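PDB 1YT8: thiosulfate sulfurtransferase from Pseudomonas aeruginosa, which probably transfers the outer sulfur atom of thiosulfate to cyanide, using a chain with four rhodanese-like repeats. Local coordinates for residues A7-H12 and Y88-L93; L24-V29 and P65-D70; Y69-G74 and G97-R102; R50-I55 and A80-D85; H56-R61 and V317-G322. All blocks are in the same frame, centred on the assembly; numbering follows the deposited sequence.

Contacts 1 to 4 hold together the first of the four rhodanese-like repeats, and contact 5 joins that repeat to the third. Contact 2 is the buried centre, a pair of parallel strands with apolar side chains; contact 1 adds strand 7-9 to the edge of the same sheet, is partly exposed, and adds a salt bridge to its backbone ladder. Contact 3 shares Tyr-69 and Asp-70 with contact 2 and fastens the loop after strand 66-69 to a helix by polar bonds. Contacts 4 and 5 both use helix 51-58: in contact 4 leucine and isoleucine packing and a bridging water hold it to helix 75-85, whereas in contact 5 its end meets a loop through an arginine-serine bond.

Contact 1 (A7-H12 and Y88-L93); sequences AVRTFH and YSDVAL
Ala-7 and Ala-92 face each other as a parallel bridge, with the two methyl groups on one side of the sheet. The backbone groups between the strands are paired: Ala-7 N donates to Val-91 O (3.2 Å), Leu-93 N to Ala-7 O (2.9 Å) and Arg-9 N to Leu-93 O (3.0 Å). Beyond this ladder Arg-9 runs back beside the neighbouring strand, and a bend at its third torsion (chi3 -86°) carries the guanidinium over Ala-92 to Asp-90. The small methyl suits that place, because Ala-92 CB lies 3.3 Å above the guanidinium plane, toward its rim, where a flat group can pass close. Both end nitrogens grip one oxygen: Asp-90 OD1 is 3.1 Å from Arg-9 NH1 and 3.2 Å from Arg-9 NH2. The two donors come from the same face of the carboxylate, whose plane stands 81° from the guanidinium. NE bonds to Thr-67 OG1, its strongest polar partner, and NH2 is shared, also reaching Ile-66 O. One guanidinium thus satisfies acceptors at Asp-90, Thr-67 and Ile-66, so edge strand 7-9 is tied past Ala-92 to strand 66-69 by a side chain as well as by the ladder.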
# COMPACT_ATOMS: atom_id res chain seq x y z
N ALA A 7 -20.76 -3.71 19.03
CA ALA A 7 -21.96 -4.21 18.37
C ALA A 7 -21.58 -5.24 17.32
O ALA A 7 -20.41 -5.66 17.21
CB ALA A 7 -22.71 -3.08 17.69
N VAL A 8 -22.61 -5.64 16.58
CA VAL A 8 -22.51 -6.60 15.49
C VAL A 8 -23.16 -6.01 14.23
O VAL A 8 -24.27 -5.49 14.27
CB VAL A 8 -23.24 -7.93 15.82
CG1 VAL A 8 -23.12 -8.88 14.66
CG2 VAL A 8 -22.63 -8.54 17.08
N ARG A 9 -22.44 -6.12 13.12
CA ARG A 9 -22.92 -5.65 11.83
C ARG A 9 -22.81 -6.81 10.84
O ARG A 9 -21.85 -7.58 10.88
CB ARG A 9 -22.10 -4.45 11.35
CG ARG A 9 -22.66 -3.12 11.82
CD ARG A 9 -21.96 -1.94 11.14
NE ARG A 9 -20.74 -1.53 11.83
CZ ARG A 9 -20.71 -0.65 12.83
NH1 ARG A 9 -21.83 -0.10 13.27
NH2 ARG A 9 -19.55 -0.32 13.39
N THR A 10 -23.80 -6.91 9.97
CA THR A 10 -23.85 -7.99 8.99
C THR A 10 -23.42 -7.58 7.59
O THR A 10 -23.16 -6.40 7.31
CB THR A 10 -25.27 -8.55 8.86
OG1 THR A 10 -26.09 -7.60 8.16
CG2 THR A 10 -25.88 -8.80 10.24
N PHE A 11 -23.35 -8.58 6.72
CA PHE A 11 -23.01 -8.38 5.32
C PHE A 11 -23.99 -7.33 4.77
O PHE A 11 -23.60 -6.41 4.06
CB PHE A 11 -23.19 -9.70 4.56
CG PHE A 11 -23.37 -9.54 3.07
CD1 PHE A 11 -22.28 -9.24 2.25
CD2 PHE A 11 -24.63 -9.66 2.50
CE1 PHE A 11 -22.46 -9.06 0.88
CE2 PHE A 11 -24.82 -9.48 1.13
CZ PHE A 11 -23.73 -9.18 0.31
N HIS A 12 -25.26 -7.49 5.11
CA HIS A 12 -26.30 -6.58 4.64
C HIS A 12 -26.11 -5.14 5.12
O HIS A 12 -26.39 -4.20 4.38
CB HIS A 12 -27.67 -7.11 5.05
CG HIS A 12 -28.00 -8.42 4.40
ND1 HIS A 12 -28.26 -8.53 3.05
CD2 HIS A 12 -28.04 -9.68 4.89
CE1 HIS A 12 -28.44 -9.80 2.73
NE2 HIS A 12 -28.30 -10.52 3.83
N TYR A 88 -12.22 4.82 19.73
CA TYR A 88 -13.18 4.66 18.64
C TYR A 88 -14.55 4.30 19.22
O TYR A 88 -14.71 3.29 19.90
CB TYR A 88 -12.67 3.61 17.65
CG TYR A 88 -11.51 4.14 16.84
CD1 TYR A 88 -11.72 4.95 15.72
CD2 TYR A 88 -10.19 3.90 17.24
CE1 TYR A 88 -10.66 5.51 15.02
CE2 TYR A 88 -9.12 4.46 16.55
CZ TYR A 88 -9.36 5.26 15.44
OH TYR A 88 -8.30 5.82 14.76
N SER A 89 -15.53 5.14 18.93
CA SER A 89 -16.89 5.01 19.46
C SER A 89 -17.93 4.18 18.71
O SER A 89 -19.02 3.96 19.24
CB SER A 89 -17.47 6.41 19.67
OG SER A 89 -17.52 7.11 18.44
N ASP A 90 -17.62 3.73 17.50
CA ASP A 90 -18.58 2.93 16.74
C ASP A 90 -17.90 1.71 16.15
O ASP A 90 -17.65 1.64 14.95
CB ASP A 90 -19.19 3.79 15.61
CG ASP A 90 -20.36 3.11 14.91
OD1 ASP A 90 -20.75 1.99 15.30
OD2 ASP A 90 -20.91 3.72 13.96
N VAL A 91 -17.60 0.75 17.01
CA VAL A 91 -16.92 -0.47 16.60
C VAL A 91 -17.85 -1.67 16.65
O VAL A 91 -18.66 -1.81 17.57
CB VAL A 91 -15.70 -0.75 17.50
CG1 VAL A 91 -14.92 -1.93 16.97
CG2 VAL A 91 -14.82 0.49 17.58
N ALA A 92 -17.74 -2.55 15.66
CA ALA A 92 -18.56 -3.75 15.61
C ALA A 92 -17.80 -4.92 15.01
O ALA A 92 -16.77 -4.75 14.36
CB ALA A 92 -19.81 -3.48 14.79
N LEU A 93 -18.32 -6.12 15.25
CA LEU A 93 -17.74 -7.34 14.72
C LEU A 93 -18.64 -7.74 13.56
O LEU A 93 -19.86 -7.56 13.64
CB LEU A 93 -17.77 -8.45 15.77
CG LEU A 93 -17.05 -8.22 17.10
CD1 LEU A 93 -17.37 -9.36 18.06
CD2 LEU A 93 -15.55 -8.12 16.86

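Contact 2 (L24-V29 and P65-D70); sequences LALLDV and PITVYD
Tyr-69 lays its ring over Asp-28, whose CA sits 3.9 Å from the ring centroid in a CH-pi contact. Its CG lies between the backbone N and the carbonyl carbon (chi1 79°), which swings the ring back over strand 25-28, and Tyr-69 OH makes a short but weak bond to Asp-28 OD2 (2.6 Å), an oxygen that also forms a salt bridge with Arg-30. Leu-26 CD1 also touches this ring obliquely, at Tyr-69 CD2 (3.9 Å). On the other face of the sheet Ala-25, Leu-27, Ile-66 and Val-68 pack side by side as branched and small apolar groups; Leu-27 CD1 meets Ile-66 CG2 at 3.9 Å. Packing slackens at the start of the strands, where the ring of partly exposed Pro-65 makes no close side-chain contact with segment 24-29 and the residue contributes chiefly its carbonyl, Pro-65 O accepting from Ala-25 N (3.0 Å). From there the backbone ladder alternates regularly, ending with Val-29 N on Tyr-69 O (3.1 Å). Two adjoining parallel strands, flanked by strands 44-45 and 91-94, form the middle of the five-stranded alpha/beta sheet of the rhodanese fold.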
# COMPACT_ATOMS: atom_id res chain seq x y z
N LEU A 24 -17.32 4.06 5.97
CA LEU A 24 -17.18 2.84 6.75
C LEU A 24 -15.77 2.30 6.60
O LEU A 24 -15.08 2.57 5.61
CB LEU A 24 -18.19 1.78 6.27
CG LEU A 24 -18.03 1.20 4.86
CD1 LEU A 24 -17.00 0.07 4.86
CD2 LEU A 24 -19.37 0.66 4.38
N ALA A 25 -15.34 1.54 7.60
CA ALA A 25 -14.03 0.92 7.58
C ALA A 25 -14.24 -0.55 7.90
O ALA A 25 -14.62 -0.90 9.02
CB ALA A 25 -13.11 1.57 8.61
N LEU A 26 -14.05 -1.41 6.89
CA LEU A 26 -14.20 -2.85 7.05
C LEU A 26 -12.77 -3.38 7.15
O LEU A 26 -12.06 -3.46 6.15
CB LEU A 26 -14.89 -3.45 5.82
CG LEU A 26 -15.08 -4.96 5.77
CD1 LEU A 26 -15.90 -5.42 6.98
CD2 LEU A 26 -15.78 -5.35 4.48
N LEU A 27 -12.36 -3.74 8.37
CA LEU A 27 -11.00 -4.19 8.59
C LEU A 27 -10.79 -5.67 8.85
O LEU A 27 -11.38 -6.24 9.77
CB LEU A 27 -10.40 -3.40 9.77
CG LEU A 27 -10.48 -1.87 9.71
CD1 LEU A 27 -9.93 -1.28 11.01
CD2 LEU A 27 -9.70 -1.36 8.51
N ASP A 28 -9.94 -6.28 8.03
CA ASP A 28 -9.59 -7.69 8.18
C ASP A 28 -8.37 -7.62 9.10
O ASP A 28 -7.32 -7.11 8.70
CB ASP A 28 -9.19 -8.28 6.83
CG ASP A 28 -8.99 -9.79 6.87
OD1 ASP A 28 -8.48 -10.31 7.89
OD2 ASP A 28 -9.34 -10.46 5.88
N VAL A 29 -8.50 -8.13 10.32
CA VAL A 29 -7.38 -8.06 11.26
C VAL A 29 -6.42 -9.25 11.26
O VAL A 29 -5.52 -9.32 12.10
CB VAL A 29 -7.89 -7.81 12.70
CG1 VAL A 29 -8.57 -6.46 12.78
CG2 VAL A 29 -8.85 -8.93 13.13
N PRO A 65 -17.86 4.34 11.38
CA PRO A 65 -18.41 3.00 11.64
C PRO A 65 -17.35 1.96 11.26
O PRO A 65 -17.09 1.74 10.07
CB PRO A 65 -19.63 2.94 10.73
CG PRO A 65 -20.07 4.37 10.66
CD PRO A 65 -18.76 5.10 10.49
N ILE A 66 -16.72 1.35 12.25
CA ILE A 66 -15.69 0.35 12.00
C ILE A 66 -16.22 -1.05 12.25
O ILE A 66 -16.82 -1.32 13.29
CB ILE A 66 -14.46 0.55 12.92
CG1 ILE A 66 -13.86 1.94 12.70
CG2 ILE A 66 -13.42 -0.54 12.66
CD1 ILE A 66 -12.81 2.29 13.73
N THR A 67 -15.98 -1.95 11.30
CA THR A 67 -16.41 -3.34 11.43
C THR A 67 -15.18 -4.22 11.20
O THR A 67 -14.62 -4.25 10.10
CB THR A 67 -17.50 -3.70 10.39
OG1 THR A 67 -18.65 -2.86 10.58
CG2 THR A 67 -17.93 -5.16 10.55
N VAL A 68 -14.76 -4.92 12.24
CA VAL A 68 -13.59 -5.80 12.15
C VAL A 68 -14.00 -7.26 11.96
O VAL A 68 -15.11 -7.65 12.33
CB VAL A 68 -12.70 -5.70 13.42
CG1 VAL A 68 -12.16 -4.29 13.57
CG2 VAL A 68 -13.50 -6.09 14.65
N TYR A 69 -13.11 -8.06 11.39
CA TYR A 69 -13.42 -9.47 11.19
C TYR A 69 -12.17 -10.31 10.97
O TYR A 69 -11.10 -9.79 10.68
CB TYR A 69 -14.36 -9.65 9.98
CG TYR A 69 -13.66 -9.58 8.62
CD1 TYR A 69 -13.13 -10.74 8.03
CD2 TYR A 69 -13.48 -8.37 7.96
CE1 TYR A 69 -12.44 -10.68 6.81
CE2 TYR A 69 -12.79 -8.30 6.73
CZ TYR A 69 -12.27 -9.46 6.17
OH TYR A 69 -11.57 -9.40 4.98
N ASP A 70 -12.34 -11.62 11.14
CA ASP A 70 -11.28 -12.60 10.90
C ASP A 70 -12.05 -13.84 10.47
O ASP A 70 -13.22 -13.74 10.11
CB ASP A 70 -10.43 -12.87 12.15
CG ASP A 70 -11.25 -13.32 13.35
OD1 ASP A 70 -12.38 -13.82 13.19
OD2 ASP A 70 -10.73 -13.18 14.48

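Contact 3 (Y69-G74 and G97-R102); sequences YDDGEG and GLSGWR
Asp-70 O is met by two neighbouring groups of segment 97-102: Leu-98 N donates a hydrogen bond to it at 3.0 Å, and Gly-97 CA lies 3.5 Å away in a CA-H...O contact. Gly-97 suits this spot because its positive phi (61°) turns the chain, and its lack of a side chain lets the carbonyl come close. The amide of Leu-98, in the first turn of helix 97-103, is thereby satisfied from the loop. Leu-98 then sends its two methyls to different partners, CD1 to Tyr-69 CE1 (4.2 Å) and CD2 to the carboxylate carbon of Asp-71 (CG, 3.9 Å). That carboxylate is split between two tasks. Asp-71 OD1 accepts from Ser-99 OG (3.2 Å) through its syn lone pair, while Asp-71 OD2 takes a bond from a water that in turn accepts from Arg-102 NH2 (2.9 Å). Within the loop Asp-70 OD1 holds Gly-72 N in an Asx turn, and Asp-70 OD2 bonds to Ala-76 N in helix 75-85. By topology and sequence Asp-70 stands where Cys-193 of the sulfite pocket stands in the second repeat, so this loop is probably not a sulfur carrier. The carboxylate of Asp-70 instead binds amides and that of Asp-71 a hydroxyl and a water, through which Arg-102 would be expected to offset part of the charge of Asp-71.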
# COMPACT_ATOMS: atom_id res chain seq x y z
N TYR A 69 -13.11 -8.06 11.39
CA TYR A 69 -13.42 -9.47 11.19
C TYR A 69 -12.17 -10.31 10.97
O TYR A 69 -11.10 -9.79 10.68
CB TYR A 69 -14.36 -9.65 9.98
CG TYR A 69 -13.66 -9.58 8.62
CD1 TYR A 69 -13.13 -10.74 8.03
CD2 TYR A 69 -13.48 -8.37 7.96
CE1 TYR A 69 -12.44 -10.68 6.81
CE2 TYR A 69 -12.79 -8.30 6.73
CZ TYR A 69 -12.27 -9.46 6.17
OH TYR A 69 -11.57 -9.40 4.98
N ASP A 70 -12.34 -11.62 11.14
CA ASP A 70 -11.28 -12.60 10.90
C ASP A 70 -12.05 -13.84 10.47
O ASP A 70 -13.22 -13.74 10.11
CB ASP A 70 -10.43 -12.87 12.15
CG ASP A 70 -11.25 -13.32 13.35
OD1 ASP A 70 -12.38 -13.82 13.19
OD2 ASP A 70 -10.73 -13.18 14.48
N ASP A 71 -11.41 -15.00 10.49
CA ASP A 71 -12.12 -16.20 10.10
C ASP A 71 -12.22 -17.19 11.25
O ASP A 71 -12.05 -18.39 11.07
CB ASP A 71 -11.46 -16.85 8.88
CG ASP A 71 -12.34 -17.91 8.23
OD1 ASP A 71 -13.58 -17.74 8.22
OD2 ASP A 71 -11.80 -18.91 7.72
N GLY A 72 -12.48 -16.66 12.45
CA GLY A 72 -12.63 -17.50 13.63
C GLY A 72 -11.43 -17.64 14.54
O GLY A 72 -11.50 -18.34 15.56
N GLU A 73 -10.33 -16.97 14.21
CA GLU A 73 -9.11 -17.06 15.02
C GLU A 73 -9.21 -16.41 16.40
O GLU A 73 -8.37 -16.66 17.27
CB GLU A 73 -7.92 -16.44 14.27
CG GLU A 73 -7.54 -17.19 13.00
CD GLU A 73 -8.23 -16.65 11.76
OE1 GLU A 73 -9.33 -16.06 11.88
OE2 GLU A 73 -7.68 -16.83 10.66
N GLY A 74 -10.23 -15.58 16.61
CA GLY A 74 -10.37 -14.91 17.88
C GLY A 74 -9.61 -13.59 17.92
O GLY A 74 -9.37 -13.02 18.98
N GLY A 97 -18.04 -13.43 10.81
CA GLY A 97 -16.71 -13.23 10.26
C GLY A 97 -16.69 -13.45 8.75
O GLY A 97 -17.70 -13.24 8.08
N LEU A 98 -15.55 -13.90 8.24
CA LEU A 98 -15.41 -14.15 6.81
C LEU A 98 -16.46 -15.13 6.30
O LEU A 98 -17.07 -14.91 5.24
CB LEU A 98 -14.01 -14.71 6.50
CG LEU A 98 -13.72 -15.03 5.03
CD1 LEU A 98 -13.62 -13.73 4.23
CD2 LEU A 98 -12.42 -15.82 4.92
N SER A 99 -16.69 -16.20 7.05
CA SER A 99 -17.68 -17.20 6.66
C SER A 99 -19.08 -16.60 6.61
O SER A 99 -19.91 -17.00 5.80
CB SER A 99 -17.65 -18.39 7.62
OG SER A 99 -16.43 -19.10 7.49
N GLY A 100 -19.33 -15.63 7.48
CA GLY A 100 -20.62 -14.97 7.51
C GLY A 100 -20.85 -14.22 6.21
O GLY A 100 -21.94 -14.24 5.65
N TRP A 101 -19.80 -13.56 5.73
CA TRP A 101 -19.88 -12.81 4.48
C TRP A 101 -20.17 -13.75 3.31
O TRP A 101 -21.05 -13.50 2.49
CB TRP A 101 -18.57 -12.06 4.25
CG TRP A 101 -18.57 -11.18 3.03
CD1 TRP A 101 -18.38 -11.56 1.73
CD2 TRP A 101 -18.79 -9.76 3.00
NE1 TRP A 101 -18.46 -10.47 0.90
CE2 TRP A 101 -18.71 -9.35 1.65
CE3 TRP A 101 -19.05 -8.80 3.99
CZ2 TRP A 101 -18.88 -8.01 1.26
CZ3 TRP A 101 -19.22 -7.47 3.60
CH2 TRP A 101 -19.13 -7.09 2.25
N ARG A 102 -19.42 -14.85 3.25
CA ARG A 102 -19.58 -15.84 2.20
C ARG A 102 -20.99 -16.44 2.23
O ARG A 102 -21.66 -16.52 1.20
CB ARG A 102 -18.54 -16.96 2.37
CG ARG A 102 -18.61 -18.03 1.30
CD ARG A 102 -17.71 -19.22 1.61
NE ARG A 102 -16.30 -18.85 1.69
CZ ARG A 102 -15.62 -18.76 2.83
NH1 ARG A 102 -16.21 -19.01 3.99
NH2 ARG A 102 -14.33 -18.42 2.81
O HOH W 1 -13.60 -19.62 5.31

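Contact 4 (R50-I55 and A80-D85); sequences RLELEI and AQRLHD. Unlike the reference sequence in segment 80-85: His-84 (reference Leu).
Arg-82 leans toward Leu-51 and Glu-52, and the parts of its long side chain meet Leu-51, Glu-52 and a water in turn. Its CB lies against Leu-51 CD2 at 4.3 Å, a purely apolar touch. From CG the chain runs extended to NE, passing Glu-52 on the way, with CD 3.8 Å from Glu-52 OE2. At the tip NH1 donates to a water (2.7 Å), and that water gives a hydrogen to Glu-52 OE1 (3.0 Å), while NH2 forms a salt bridge with Glu-449. The carboxylate and guanidinium planes differ by 29°, but OE2 lies well out of the guanidinium plane, so no N-H points at it and any direct attraction is probably one of charges alone. Glu-52 OE1 has its stronger partner in Arg-417. Beneath this polar layer Leu-83 fills the gap between the helices. Its CD2 reaches Ile-55 CG1 at 3.7 Å and Leu-51 CD1 at 4.0 Å, the two leucines crossing at about a right angle. Leucine and isoleucine fit here because the axes of the segments 51-55 and 80-85 approach to 11.3 Å and cross at -52°, on one face of the sheet, where Leu-83 also rests on Ile-66 and Val-68. Apolar branches thus close the inner side, whereas at the charged ends the water links Glu-52 to Arg-82, while each also forms a salt bridge, with Arg-417 and Glu-449.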
# COMPACT_ATOMS: atom_id res chain seq x y z
N ARG A 50 -0.29 -4.93 14.05
CA ARG A 50 0.16 -3.54 13.92
C ARG A 50 -0.99 -2.53 13.91
O ARG A 50 -0.85 -1.41 13.41
CB ARG A 50 1.02 -3.38 12.65
CG ARG A 50 0.37 -3.80 11.34
CD ARG A 50 1.30 -3.46 10.17
NE ARG A 50 0.78 -3.83 8.85
CZ ARG A 50 0.83 -5.05 8.33
NH1 ARG A 50 1.39 -6.05 9.00
NH2 ARG A 50 0.35 -5.27 7.11
N LEU A 51 -2.12 -2.93 14.48
CA LEU A 51 -3.31 -2.09 14.56
C LEU A 51 -3.04 -0.68 15.09
O LEU A 51 -3.39 0.31 14.46
CB LEU A 51 -4.37 -2.77 15.43
CG LEU A 51 -5.69 -2.05 15.69
CD1 LEU A 51 -6.47 -1.92 14.40
CD2 LEU A 51 -6.51 -2.82 16.71
N GLU A 52 -2.40 -0.59 16.25
CA GLU A 52 -2.11 0.71 16.87
C GLU A 52 -1.18 1.62 16.08
O GLU A 52 -1.24 2.84 16.24
CB GLU A 52 -1.54 0.51 18.28
CG GLU A 52 -2.47 -0.22 19.23
CD GLU A 52 -2.19 -1.71 19.31
OE1 GLU A 52 -1.79 -2.31 18.29
OE2 GLU A 52 -2.40 -2.29 20.40
N LEU A 53 -0.33 1.04 15.25
CA LEU A 53 0.62 1.83 14.47
C LEU A 53 0.03 2.52 13.24
O LEU A 53 0.61 3.49 12.74
CB LEU A 53 1.78 0.93 14.01
CG LEU A 53 2.59 0.18 15.06
CD1 LEU A 53 3.60 -0.73 14.36
CD2 LEU A 53 3.30 1.17 15.97
N GLU A 54 -1.12 2.05 12.77
CA GLU A 54 -1.71 2.64 11.57
C GLU A 54 -3.15 3.13 11.66
O GLU A 54 -3.59 3.90 10.80
CB GLU A 54 -1.63 1.62 10.42
CG GLU A 54 -0.22 1.20 10.05
CD GLU A 54 -0.19 0.20 8.90
OE1 GLU A 54 -1.25 -0.09 8.32
OE2 GLU A 54 0.91 -0.29 8.57
N ILE A 55 -3.88 2.69 12.68
CA ILE A 55 -5.28 3.06 12.80
C ILE A 55 -5.59 4.56 12.76
O ILE A 55 -6.53 4.98 12.08
CB ILE A 55 -5.92 2.43 14.07
CG1 ILE A 55 -7.44 2.54 14.00
CG2 ILE A 55 -5.37 3.09 15.33
CD1 ILE A 55 -8.08 1.69 12.90
N ALA A 80 -11.45 -5.30 18.37
CA ALA A 80 -12.58 -4.44 18.72
C ALA A 80 -12.37 -3.75 20.07
O ALA A 80 -12.65 -2.56 20.21
CB ALA A 80 -13.87 -5.25 18.75
N GLN A 81 -11.88 -4.50 21.05
CA GLN A 81 -11.64 -3.96 22.38
C GLN A 81 -10.54 -2.91 22.38
O GLN A 81 -10.67 -1.85 23.00
CB GLN A 81 -11.25 -5.09 23.35
CG GLN A 81 -11.04 -4.62 24.79
CD GLN A 81 -12.30 -4.02 25.39
OE1 GLN A 81 -13.37 -4.64 25.37
NE2 GLN A 81 -12.19 -2.81 25.93
N ARG A 82 -9.44 -3.20 21.69
CA ARG A 82 -8.34 -2.25 21.64
C ARG A 82 -8.77 -0.97 20.96
O ARG A 82 -8.35 0.12 21.33
CB ARG A 82 -7.14 -2.88 20.93
CG ARG A 82 -6.48 -3.94 21.80
CD ARG A 82 -5.34 -4.65 21.12
NE ARG A 82 -4.76 -5.65 22.02
CZ ARG A 82 -3.85 -6.55 21.66
NH1 ARG A 82 -3.38 -6.57 20.41
NH2 ARG A 82 -3.40 -7.42 22.55
N LEU A 83 -9.64 -1.10 19.95
CA LEU A 83 -10.12 0.09 19.26
C LEU A 83 -10.99 0.91 20.21
O LEU A 83 -10.92 2.13 20.23
CB LEU A 83 -10.91 -0.29 18.01
CG LEU A 83 -10.08 -0.84 16.85
CD1 LEU A 83 -10.98 -1.50 15.80
CD2 LEU A 83 -9.31 0.31 16.23
N HIS A 84 -11.81 0.25 21.01
CA HIS A 84 -12.63 0.99 21.95
C HIS A 84 -11.75 1.76 22.92
O HIS A 84 -11.98 2.94 23.20
CB HIS A 84 -13.55 0.03 22.70
CG HIS A 84 -14.35 0.71 23.79
ND1 HIS A 84 -15.55 1.35 23.54
CD2 HIS A 84 -14.06 0.96 25.09
CE1 HIS A 84 -15.96 1.97 24.64
NE2 HIS A 84 -15.07 1.75 25.59
N ASP A 85 -10.74 1.08 23.44
CA ASP A 85 -9.79 1.69 24.36
C ASP A 85 -8.95 2.81 23.73
O ASP A 85 -8.41 3.67 24.42
CB ASP A 85 -8.90 0.62 24.97
CG ASP A 85 -9.69 -0.38 25.80
OD1 ASP A 85 -10.62 0.04 26.52
OD2 ASP A 85 -9.40 -1.59 25.73
O HOH W 2 -3.46 -4.78 18.37

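Contact 5 (H56-R61 and V317-G322); sequences HARVPR and VASVRG
Arg-58 and Ser-319 bring their backbones within 5.5 Å, CA to CA, where the last turn of helix 51-58 meets the irregular loop after helix 314-317, with no backbone hydrogen bond between them. This is a junction between two rhodanese-like repeats, the first and the third, and between these two segments side chains and a water do the joining. The arginine, bent at its third torsion (chi3 69°), turns the edge of its guanidinium to the serine: Arg-58 NE donates to Ser-319 OG at 2.8 Å, the oxygen lying near the guanidinium plane and the bond at 155°. Serine is apt here because its hydroxyl both accepts from the arginine and bonds to Asp-315 O, its stronger partner, in its own repeat. The far nitrogen of Arg-58, NH1, turns back to its own repeat, to Glu-54 and to Asn-45 O, which would be expected to balance the charge of this buried side chain. Val-320 CG2 packs against the helix end, 3.5 Å from Arg-58 O and 4.0 Å from Val-59 CG1, the two valines crossing at about a right angle. Compact beta-branched residues can pack here beside a carbonyl that is itself satisfied by Tyr-284 OH. Two further backbone acceptors, which cannot bond to each other, are bridged by a single water, which donates to Ala-57 O at 3.1 Å and to Val-317 O at 3.0 Å.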
# COMPACT_ATOMS: atom_id res chain seq x y z
N HIS A 56 -4.81 5.38 13.45
CA HIS A 56 -5.08 6.81 13.46
C HIS A 56 -4.86 7.49 12.11
O HIS A 56 -5.40 8.57 11.86
CB HIS A 56 -4.25 7.52 14.54
CG HIS A 56 -4.70 7.20 15.93
ND1 HIS A 56 -6.00 6.84 16.23
CD2 HIS A 56 -4.03 7.20 17.11
CE1 HIS A 56 -6.11 6.64 17.53
NE2 HIS A 56 -4.94 6.85 18.09
N ALA A 57 -4.08 6.86 11.25
CA ALA A 57 -3.83 7.43 9.93
C ALA A 57 -4.84 6.90 8.91
O ALA A 57 -5.33 7.65 8.07
CB ALA A 57 -2.40 7.10 9.47
N ARG A 58 -5.15 5.61 8.99
CA ARG A 58 -6.09 5.00 8.05
C ARG A 58 -7.56 5.22 8.38
O ARG A 58 -8.42 5.20 7.49
CB ARG A 58 -5.78 3.50 7.92
CG ARG A 58 -4.35 3.25 7.44
CD ARG A 58 -3.99 1.78 7.41
NE ARG A 58 -4.71 1.04 6.38
CZ ARG A 58 -4.52 -0.25 6.15
NH1 ARG A 58 -3.65 -0.94 6.87
NH2 ARG A 58 -5.22 -0.87 5.20
N VAL A 59 -7.86 5.43 9.66
CA VAL A 59 -9.24 5.68 10.10
C VAL A 59 -9.16 6.80 11.14
O VAL A 59 -9.37 6.56 12.33
CB VAL A 59 -9.88 4.42 10.74
CG1 VAL A 59 -11.36 4.67 11.03
CG2 VAL A 59 -9.72 3.22 9.81
N PRO A 60 -8.86 8.04 10.70
CA PRO A 60 -8.75 9.20 11.59
C PRO A 60 -10.00 9.62 12.37
O PRO A 60 -9.89 10.06 13.52
CB PRO A 60 -8.24 10.30 10.66
CG PRO A 60 -8.87 9.94 9.36
CD PRO A 60 -8.66 8.44 9.30
N ARG A 61 -11.17 9.49 11.76
CA ARG A 61 -12.42 9.88 12.43
C ARG A 61 -12.77 8.86 13.50
O ARG A 61 -13.10 7.71 13.19
CB ARG A 61 -13.57 9.95 11.42
CG ARG A 61 -14.12 11.34 11.18
CD ARG A 61 -15.65 11.29 11.11
NE ARG A 61 -16.12 10.26 10.19
CZ ARG A 61 -17.37 9.81 10.16
NH1 ARG A 61 -18.27 10.30 10.99
NH2 ARG A 61 -17.71 8.86 9.29
N VAL A 317 -4.03 3.46 2.26
CA VAL A 317 -4.09 4.83 2.76
C VAL A 317 -5.52 5.27 3.06
O VAL A 317 -5.84 5.65 4.18
CB VAL A 317 -3.48 5.80 1.72
CG1 VAL A 317 -3.49 7.23 2.25
CG2 VAL A 317 -2.05 5.35 1.38
N ALA A 318 -6.38 5.21 2.04
CA ALA A 318 -7.78 5.59 2.20
C ALA A 318 -8.57 4.32 2.48
O ALA A 318 -9.24 3.77 1.60
CB ALA A 318 -8.28 6.26 0.93
N SER A 319 -8.47 3.85 3.72
CA SER A 319 -9.13 2.62 4.14
C SER A 319 -10.61 2.81 4.46
O SER A 319 -11.36 1.84 4.56
CB SER A 319 -8.40 2.04 5.35
OG SER A 319 -7.03 1.82 5.01
N VAL A 320 -11.03 4.06 4.63
CA VAL A 320 -12.43 4.35 4.91
C VAL A 320 -13.12 4.58 3.57
O VAL A 320 -12.96 5.63 2.95
CB VAL A 320 -12.58 5.63 5.77
CG1 VAL A 320 -14.06 5.98 5.93
CG2 VAL A 320 -11.93 5.42 7.13
N ARG A 321 -13.87 3.58 3.11
CA ARG A 321 -14.58 3.68 1.84
C ARG A 321 -15.67 4.73 2.05
O ARG A 321 -16.43 4.66 3.02
CB ARG A 321 -15.19 2.33 1.47
CG ARG A 321 -15.83 2.28 0.09
CD ARG A 321 -14.85 2.65 -1.02
NE ARG A 321 -15.43 2.40 -2.34
CZ ARG A 321 -14.96 2.89 -3.48
NH1 ARG A 321 -13.89 3.68 -3.48
NH2 ARG A 321 -15.56 2.59 -4.63
N GLY A 322 -15.75 5.69 1.14
CA GLY A 322 -16.75 6.74 1.28
C GLY A 322 -16.11 8.04 1.77
O GLY A 322 -16.76 9.09 1.80
O HOH W 3 -3.79 7.44 5.41